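Local coordinates for leucine-rich repeat protein (Bacteroides thetaiotaomicron, PDB 4ECN) that is of unknown function but is probably an extracellular protein that binds other proteins through its leucine-rich repeats, at residues Gly131-Lys136 / Glu242-Ile247; Met163-Arg168 / Ala213-Val218. All blocks are in the same frame, centred on the assembly; numbering follows the deposited sequence.

Contact 1. Residues Gly131-Lys136 / Glu242-Ile247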
ATOM      1  N   GLY A 131     -28.981 -30.917 -24.274  1.00 60.64           N
ATOM      2  CA  GLY A 131     -29.279 -32.338 -24.182  1.00 60.23           C
ATOM      3  C   GLY A 131     -29.281 -32.683 -22.705  1.00 63.03           C
ATOM      4  O   GLY A 131     -29.134 -31.776 -21.874  1.00 62.12           O
ATOM      5  N   THR A 132     -29.456 -33.976 -22.345  1.00 59.26           N
ATOM      6  CA  THR A 132     -29.453 -34.376 -20.927  1.00 58.85           C
ATOM      7  C   THR A 132     -28.398 -35.486 -20.703  1.00 63.28           C
ATOM      8  O   THR A 132     -27.982 -36.139 -21.657  1.00 63.55           O
ATOM      9  CB  THR A 132     -30.847 -34.776 -20.422  1.00 63.67           C
ATOM     10  OG1 THR A 132     -31.405 -35.773 -21.270  1.00 65.83           O
ATOM     11  CG2 THR A 132     -31.795 -33.577 -20.329  1.00 59.38           C
ATOM     12  N   VAL A 133     -27.912 -35.636 -19.451  1.00 59.69           N
ATOM     13  CA  VAL A 133     -26.825 -36.565 -19.112  1.00 59.60           C
ATOM     14  C   VAL A 133     -27.054 -37.244 -17.764  1.00 64.67           C
ATOM     15  O   VAL A 133     -27.593 -36.637 -16.839  1.00 65.24           O
ATOM     16  CB  VAL A 133     -25.459 -35.796 -19.096  1.00 62.30           C
ATOM     17  CG1 VAL A 133     -24.394 -36.496 -18.257  1.00 61.43           C
ATOM     18  CG2 VAL A 133     -24.939 -35.574 -20.510  1.00 62.42           C
ATOM     19  N   THR A 134     -26.578 -38.495 -17.658  1.00 60.44           N
ATOM     20  CA  THR A 134     -26.524 -39.291 -16.435  1.00 60.19           C
ATOM     21  C   THR A 134     -25.095 -39.755 -16.272  1.00 63.55           C
ATOM     22  O   THR A 134     -24.416 -40.021 -17.269  1.00 62.15           O
ATOM     23  CB  THR A 134     -27.515 -40.457 -16.425  1.00 67.44           C
ATOM     24  OG1 THR A 134     -27.274 -41.277 -17.575  1.00 75.28           O
ATOM     25  CG2 THR A 134     -28.958 -40.003 -16.359  1.00 60.69           C
ATOM     26  N   PHE A 135     -24.637 -39.861 -15.028  1.00 59.98           N
ATOM     27  CA  PHE A 135     -23.266 -40.265 -14.741  1.00 58.84           C
ATOM     28  C   PHE A 135     -23.207 -41.685 -14.203  1.00 63.27           C
ATOM     29  O   PHE A 135     -24.188 -42.202 -13.656  1.00 64.34           O
ATOM     30  CB  PHE A 135     -22.627 -39.284 -13.742  1.00 59.38           C
ATOM     31  CG  PHE A 135     -22.570 -37.891 -14.320  1.00 59.27           C
ATOM     32  CD1 PHE A 135     -21.506 -37.499 -15.124  1.00 61.37           C
ATOM     33  CD2 PHE A 135     -23.628 -37.007 -14.149  1.00 59.40           C
ATOM     34  CE1 PHE A 135     -21.484 -36.237 -15.709  1.00 60.67           C
ATOM     35  CE2 PHE A 135     -23.599 -35.740 -14.732  1.00 60.59           C
ATOM     36  CZ  PHE A 135     -22.525 -35.362 -15.491  1.00 58.08           C
ATOM     37  N   LYS A 136     -22.047 -42.312 -14.403  1.00 58.35           N
ATOM     38  CA  LYS A 136     -21.711 -43.646 -13.955  1.00 58.65           C
ATOM     39  C   LYS A 136     -20.352 -43.563 -13.297  1.00 65.00           C
ATOM     40  O   LYS A 136     -19.329 -43.320 -13.967  1.00 63.88           O
ATOM     41  CB  LYS A 136     -21.748 -44.627 -15.128  1.00 61.02           C
ATOM     42  CG  LYS A 136     -21.352 -46.064 -14.816  1.00 72.03           C
ATOM     43  CD  LYS A 136     -21.008 -46.767 -16.135  1.00 82.38           C
ATOM     44  CE  LYS A 136     -20.608 -48.216 -16.022  1.00 90.96           C
ATOM     45  NZ  LYS A 136     -21.768 -49.076 -15.687  1.00101.52           N
ATOM     46  N   GLU A 242     -13.419 -40.158 -19.043  1.00 61.55           N
ATOM     47  CA  GLU A 242     -13.563 -40.509 -20.454  1.00 61.00           C
ATOM     48  C   GLU A 242     -14.576 -39.571 -21.117  1.00 63.67           C
ATOM     49  O   GLU A 242     -15.622 -39.276 -20.539  1.00 63.43           O
ATOM     50  CB  GLU A 242     -13.963 -41.978 -20.603  1.00 62.64           C
ATOM     51  CG  GLU A 242     -12.820 -42.928 -20.304  1.00 69.15           C
ATOM     52  CD  GLU A 242     -11.715 -42.893 -21.339  1.00 98.17           C
ATOM     53  OE1 GLU A 242     -11.963 -43.306 -22.497  1.00 92.88           O
ATOM     54  OE2 GLU A 242     -10.598 -42.446 -20.989  1.00103.58           O
ATOM     55  N   SER A 243     -14.207 -39.055 -22.301  1.00 58.92           N
ATOM     56  CA  SER A 243     -14.963 -38.083 -23.093  1.00 57.18           C
ATOM     57  C   SER A 243     -16.346 -38.591 -23.450  1.00 59.56           C
ATOM     58  O   SER A 243     -16.503 -39.738 -23.854  1.00 61.39           O
ATOM     59  CB  SER A 243     -14.211 -37.740 -24.370  1.00 59.93           C
ATOM     60  OG  SER A 243     -12.810 -37.822 -24.156  1.00 70.92           O
ATOM     61  N   PHE A 244     -17.344 -37.748 -23.247  1.00 52.99           N
ATOM     62  CA  PHE A 244     -18.717 -38.050 -23.585  1.00 52.36           C
ATOM     63  C   PHE A 244     -19.246 -36.917 -24.434  1.00 59.35           C
ATOM     64  O   PHE A 244     -18.694 -35.813 -24.398  1.00 58.87           O
ATOM     65  CB  PHE A 244     -19.568 -38.297 -22.341  1.00 52.92           C
ATOM     66  CG  PHE A 244     -19.719 -37.149 -21.371  1.00 52.87           C
ATOM     67  CD1 PHE A 244     -18.800 -36.959 -20.343  1.00 54.17           C
ATOM     68  CD2 PHE A 244     -20.831 -36.314 -21.424  1.00 53.94           C
ATOM     69  CE1 PHE A 244     -18.972 -35.935 -19.416  1.00 54.02           C
ATOM     70  CE2 PHE A 244     -21.005 -35.290 -20.487  1.00 55.13           C
ATOM     71  CZ  PHE A 244     -20.085 -35.121 -19.480  1.00 52.50           C
ATOM     72  N   THR A 245     -20.283 -37.183 -25.225  1.00 57.92           N
ATOM     73  CA  THR A 245     -20.814 -36.158 -26.109  1.00 58.17           C
ATOM     74  C   THR A 245     -22.316 -35.991 -25.832  1.00 64.18           C
ATOM     75  O   THR A 245     -23.023 -36.984 -25.673  1.00 64.03           O
ATOM     76  CB  THR A 245     -20.504 -36.550 -27.570  1.00 61.10           C
ATOM     77  OG1 THR A 245     -19.110 -36.883 -27.692  1.00 56.31           O
ATOM     78  CG2 THR A 245     -20.886 -35.470 -28.575  1.00 56.99           C
ATOM     79  N   VAL A 246     -22.784 -34.724 -25.762  1.00 61.19           N
ATOM     80  CA  VAL A 246     -24.189 -34.362 -25.551  1.00 61.12           C
ATOM     81  C   VAL A 246     -24.795 -33.975 -26.902  1.00 67.46           C
ATOM     82  O   VAL A 246     -24.213 -33.168 -27.636  1.00 67.13           O
ATOM     83  CB  VAL A 246     -24.347 -33.231 -24.503  1.00 64.06           C
ATOM     84  CG1 VAL A 246     -25.796 -32.806 -24.355  1.00 63.47           C
ATOM     85  CG2 VAL A 246     -23.771 -33.637 -23.153  1.00 63.84           C
ATOM     86  N   ILE A 247     -25.959 -34.564 -27.224  1.00 66.11           N
ATOM     87  CA  ILE A 247     -26.682 -34.314 -28.475  1.00 67.02           C
ATOM     88  C   ILE A 247     -27.935 -33.528 -28.160  1.00 72.20           C
ATOM     89  O   ILE A 247     -28.586 -33.829 -27.162  1.00 72.00           O
ATOM     90  CB  ILE A 247     -27.012 -35.652 -29.221  1.00 70.57           C
ATOM     91  CG1 ILE A 247     -25.799 -36.626 -29.340  1.00 70.43           C
ATOM     92  CG2 ILE A 247     -27.711 -35.421 -30.566  1.00 71.73           C
ATOM     93  CD1 ILE A 247     -24.533 -36.106 -30.027  1.00 78.50           C
TER

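Contact 2. Residues Met163-Arg168 / Ala213-Val218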
HETATM    1  N   MSE A 163     -16.068 -30.215 -18.165  1.00 48.10           N
HETATM    2  CA  MSE A 163     -15.476 -29.140 -18.962  1.00 46.29           C
HETATM    3  C   MSE A 163     -15.741 -29.408 -20.415  1.00 50.02           C
HETATM    4  O   MSE A 163     -15.511 -30.522 -20.874  1.00 50.47           O
HETATM    5  CB  MSE A 163     -13.972 -29.002 -18.699  1.00 47.79           C
HETATM    6  CG  MSE A 163     -13.365 -27.718 -19.248  1.00 53.63           C
HETATM    7 SE   MSE A 163     -11.405 -27.730 -19.218  0.75 60.32          SE
HETATM    8  CE  MSE A 163     -11.066 -29.028 -20.700  1.00 57.86           C
ATOM      9  N   ASN A 164     -16.244 -28.401 -21.134  1.00 46.30           N
ATOM     10  CA  ASN A 164     -16.501 -28.504 -22.563  1.00 46.11           C
ATOM     11  C   ASN A 164     -15.129 -28.582 -23.253  1.00 49.77           C
ATOM     12  O   ASN A 164     -14.305 -27.677 -23.132  1.00 49.02           O
ATOM     13  CB  ASN A 164     -17.390 -27.332 -23.061  1.00 43.02           C
ATOM     14  CG  ASN A 164     -17.760 -27.385 -24.538  1.00 60.71           C
ATOM     15  OD1 ASN A 164     -16.906 -27.510 -25.439  1.00 57.61           O
ATOM     16  ND2 ASN A 164     -19.042 -27.212 -24.835  1.00 44.86           N
ATOM     17  N   SER A 165     -14.876 -29.695 -23.920  1.00 47.51           N
ATOM     18  CA  SER A 165     -13.615 -30.005 -24.583  1.00 47.98           C
ATOM     19  C   SER A 165     -13.250 -29.003 -25.716  1.00 53.51           C
ATOM     20  O   SER A 165     -12.065 -28.945 -26.081  1.00 54.58           O
ATOM     21  CB  SER A 165     -13.656 -31.421 -25.140  1.00 51.08           C
ATOM     22  OG  SER A 165     -13.612 -32.341 -24.059  1.00 58.55           O
ATOM     23  N   PHE A 166     -14.212 -28.169 -26.204  1.00 48.25           N
ATOM     24  CA  PHE A 166     -13.906 -27.193 -27.251  1.00 46.87           C
ATOM     25  C   PHE A 166     -13.773 -25.763 -26.689  1.00 50.49           C
ATOM     26  O   PHE A 166     -12.733 -25.139 -26.885  1.00 50.33           O
ATOM     27  CB  PHE A 166     -14.955 -27.213 -28.377  1.00 48.31           C
ATOM     28  CG  PHE A 166     -14.658 -26.237 -29.499  1.00 49.08           C
ATOM     29  CD1 PHE A 166     -13.605 -26.459 -30.378  1.00 50.99           C
ATOM     30  CD2 PHE A 166     -15.423 -25.088 -29.667  1.00 49.58           C
ATOM     31  CE1 PHE A 166     -13.328 -25.554 -31.408  1.00 50.45           C
ATOM     32  CE2 PHE A 166     -15.131 -24.178 -30.690  1.00 50.58           C
ATOM     33  CZ  PHE A 166     -14.092 -24.423 -31.556  1.00 48.09           C
ATOM     34  N   ASN A 167     -14.812 -25.224 -26.051  1.00 46.85           N
ATOM     35  CA  ASN A 167     -14.728 -23.844 -25.590  1.00 45.93           C
ATOM     36  C   ASN A 167     -14.128 -23.743 -24.155  1.00 49.93           C
ATOM     37  O   ASN A 167     -13.971 -22.631 -23.657  1.00 49.66           O
ATOM     38  CB  ASN A 167     -16.107 -23.170 -25.661  1.00 43.72           C
ATOM     39  CG  ASN A 167     -17.154 -23.701 -24.730  1.00 62.64           C
ATOM     40  OD1 ASN A 167     -16.874 -24.444 -23.794  1.00 59.31           O
ATOM     41  ND2 ASN A 167     -18.380 -23.231 -24.895  1.00 55.05           N
ATOM     42  N   ARG A 168     -13.789 -24.884 -23.508  1.00 47.06           N
ATOM     43  CA  ARG A 168     -13.164 -24.964 -22.165  1.00 46.90           C
ATOM     44  C   ARG A 168     -14.081 -24.437 -21.013  1.00 52.04           C
ATOM     45  O   ARG A 168     -13.595 -24.288 -19.888  1.00 53.39           O
ATOM     46  CB  ARG A 168     -11.808 -24.188 -22.113  1.00 45.86           C
ATOM     47  CG  ARG A 168     -10.737 -24.587 -23.140  1.00 48.49           C
ATOM     48  CD  ARG A 168     -10.340 -26.039 -23.032  1.00 68.62           C
ATOM     49  NE  ARG A 168      -9.331 -26.392 -24.024  1.00 88.72           N
ATOM     50  CZ  ARG A 168      -9.006 -27.637 -24.354  1.00105.93           C
ATOM     51  NH1 ARG A 168      -9.631 -28.668 -23.789  1.00 97.40           N
ATOM     52  NH2 ARG A 168      -8.073 -27.863 -25.273  1.00 85.79           N
ATOM     53  N   ALA A 213     -25.320 -28.907 -25.850  1.00 54.39           N
ATOM     54  CA  ALA A 213     -24.750 -29.914 -26.744  1.00 53.19           C
ATOM     55  C   ALA A 213     -23.278 -29.608 -27.007  1.00 57.56           C
ATOM     56  O   ALA A 213     -22.898 -28.456 -27.233  1.00 57.01           O
ATOM     57  CB  ALA A 213     -25.525 -29.977 -28.046  1.00 54.14           C
ATOM     58  N   GLY A 214     -22.459 -30.642 -26.912  1.00 54.65           N
ATOM     59  CA  GLY A 214     -21.021 -30.550 -27.113  1.00 53.55           C
ATOM     60  C   GLY A 214     -20.330 -31.756 -26.531  1.00 57.10           C
ATOM     61  O   GLY A 214     -20.990 -32.700 -26.080  1.00 56.73           O
ATOM     62  N   THR A 215     -18.995 -31.727 -26.539  1.00 53.62           N
ATOM     63  CA  THR A 215     -18.176 -32.817 -26.014  1.00 53.20           C
ATOM     64  C   THR A 215     -17.569 -32.338 -24.705  1.00 55.18           C
ATOM     65  O   THR A 215     -17.117 -31.196 -24.588  1.00 53.62           O
ATOM     66  CB  THR A 215     -17.139 -33.268 -27.053  1.00 59.44           C
ATOM     67  OG1 THR A 215     -17.842 -33.718 -28.218  1.00 60.42           O
ATOM     68  CG2 THR A 215     -16.227 -34.389 -26.541  1.00 55.80           C
ATOM     69  N   TYR A 216     -17.613 -33.220 -23.711  1.00 51.05           N
ATOM     70  CA  TYR A 216     -17.140 -32.942 -22.370  1.00 49.92           C
ATOM     71  C   TYR A 216     -16.248 -34.017 -21.822  1.00 51.32           C
ATOM     72  O   TYR A 216     -16.213 -35.124 -22.342  1.00 50.54           O
ATOM     73  CB  TYR A 216     -18.350 -32.826 -21.416  1.00 50.92           C
ATOM     74  CG  TYR A 216     -19.306 -31.711 -21.729  1.00 52.33           C
ATOM     75  CD1 TYR A 216     -20.248 -31.839 -22.751  1.00 55.15           C
ATOM     76  CD2 TYR A 216     -19.340 -30.563 -20.950  1.00 52.51           C
ATOM     77  CE1 TYR A 216     -21.142 -30.811 -23.041  1.00 56.64           C
ATOM     78  CE2 TYR A 216     -20.233 -29.529 -21.226  1.00 53.64           C
ATOM     79  CZ  TYR A 216     -21.133 -29.661 -22.270  1.00 62.27           C
ATOM     80  OH  TYR A 216     -22.006 -28.649 -22.540  1.00 64.50           O
ATOM     81  N   GLN A 217     -15.628 -33.704 -20.685  1.00 46.92           N
ATOM     82  CA  GLN A 217     -14.876 -34.583 -19.809  1.00 46.73           C
ATOM     83  C   GLN A 217     -15.120 -34.172 -18.370  1.00 51.62           C
ATOM     84  O   GLN A 217     -15.159 -32.965 -18.088  1.00 51.77           O
ATOM     85  CB  GLN A 217     -13.382 -34.571 -20.117  1.00 47.61           C
ATOM     86  CG  GLN A 217     -12.948 -35.342 -21.343  1.00 62.01           C
ATOM     87  CD  GLN A 217     -11.453 -35.270 -21.436  1.00 79.76           C
ATOM     88  OE1 GLN A 217     -10.881 -34.246 -21.857  1.00 78.71           O
ATOM     89  NE2 GLN A 217     -10.785 -36.320 -20.949  1.00 61.63           N
ATOM     90  N   VAL A 218     -15.266 -35.153 -17.452  1.00 46.96           N
ATOM     91  CA  VAL A 218     -15.365 -34.840 -16.033  1.00 45.88           C
ATOM     92  C   VAL A 218     -13.933 -34.460 -15.614  1.00 48.87           C
ATOM     93  O   VAL A 218     -12.995 -35.197 -15.921  1.00 49.51           O
ATOM     94  CB  VAL A 218     -16.011 -35.961 -15.181  1.00 50.23           C
ATOM     95  CG1 VAL A 218     -15.919 -35.644 -13.689  1.00 49.94           C
ATOM     96  CG2 VAL A 218     -17.475 -36.149 -15.570  1.00 50.25           C
TER
HETATM   97  O   HOH W   1     -11.874 -31.645 -21.929  1.00 40.90           O

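Contact 1. Residues Gly131-Lys136 / Glu242-Ile247
Val246 and Val133 meet methyl to methyl, CG2 of Val246 lying 3.5 Å from CG2 of Val133, while the other branch of Val246 settles into the hollow left by Gly131. That branch, CG1, stands anti to its own backbone N (chi1 177°) and comes to 3.5 Å from the CA of Gly131; glycine suits the place, because its bare CA lets the valine methyl and Ile247 O come close. The Gly131 CA in turn makes a CA-H...O contact of 3.4 Å with Ile247 O. No hydrogen bond joins the two segments. Strand segments 131-136 and 244-246 run roughly antiparallel (148°), their axes 7.8 Å apart at closest, and face each other across the interior of a curled beta domain of the DUF4458 family, placed in the transthyretin clan. Small branched valines suit the narrow end of this interior, flat phenylalanines the part farther along. The CG2 of Val133 also presses on the Phe244 ring, 3.9 Å from its CE2, the two side chains crossing at about a right angle. Beyond it the Phe244 CZ reaches 4.2 Å from CE1 of Phe135, whose ring carries Val133 CG1 over one face, offset toward the rim. Val160 and Val162 of strand 157-164 pack against the Phe135 ring as well.

Contact 2. Residues Met163-Arg168 / Ala213-Val218
Met163 and Gln217 form an antiparallel hydrogen-bonded pair, Met163 N giving to Gln217 O at 2.9 Å and Gln217 N to Met163 O at 3.2 Å, and Asn164 and Tyr216 follow as a non-hydrogen-bonded pair with CA atoms 4.5 Å apart. Ser165 N adds a further bond to Thr215 O, 2.8 Å long, as strand 157-164 gives way to a turn. On the face shared by Asn164 and Tyr216, the asparagine CB lies 4.0 Å from CE2 of the tyrosine, and the amide plane is turned 58° from the ring. The phenol OH is hydrogen-bonded to Pro212 O. This is the end of strand 157-164, where the chain turns back toward its antiparallel neighbour 170-179 in the DUF4458 beta domain, and Asn164 shapes the turn as an Asx turn. With CG anti to the backbone N (chi1 -178°), its OD1 reaches forward to accept from Phe166 N at 2.9 Å, in the carbonyl plane, and from Asn167 N, which sits above that plane. An alanine here would lose the OD1 acceptor, is likely to leave the Phe166 and Asn167 amides without this partner, and could set the turn free to shift. Past the strand end, Ser165 has a short hydroxyl that suits its place beside Gln217: a water bridges its OG to Gln217 OE1, 2.8 Å from the latter, toward which the water donates. The remaining end of the glutamine amide, NE2, bonds to Gly241 O, so both ends of the flat group are held.

In the fold
Strand 214-227 joins the two contacts: it pairs with strand 157-164 in contact 2 and, along its other edge, with strand 244-246 of contact 1. Probable backbone hydrogen bonds make the second pairing, Val246 N to Gly214 O at 2.7 Å and Tyr216 N to Phe244 O at 2.9 Å, and the two contact centres are about 10 Å apart. Contact 1 is buried packing between strands that do not pair, whereas contact 2 is sheet pairing at the surface, its Tyr216 turned inward onto Val246. Both contacts belong to the same DUF4458 domain; the sodium site, at Gln314 and Val317, involves neither.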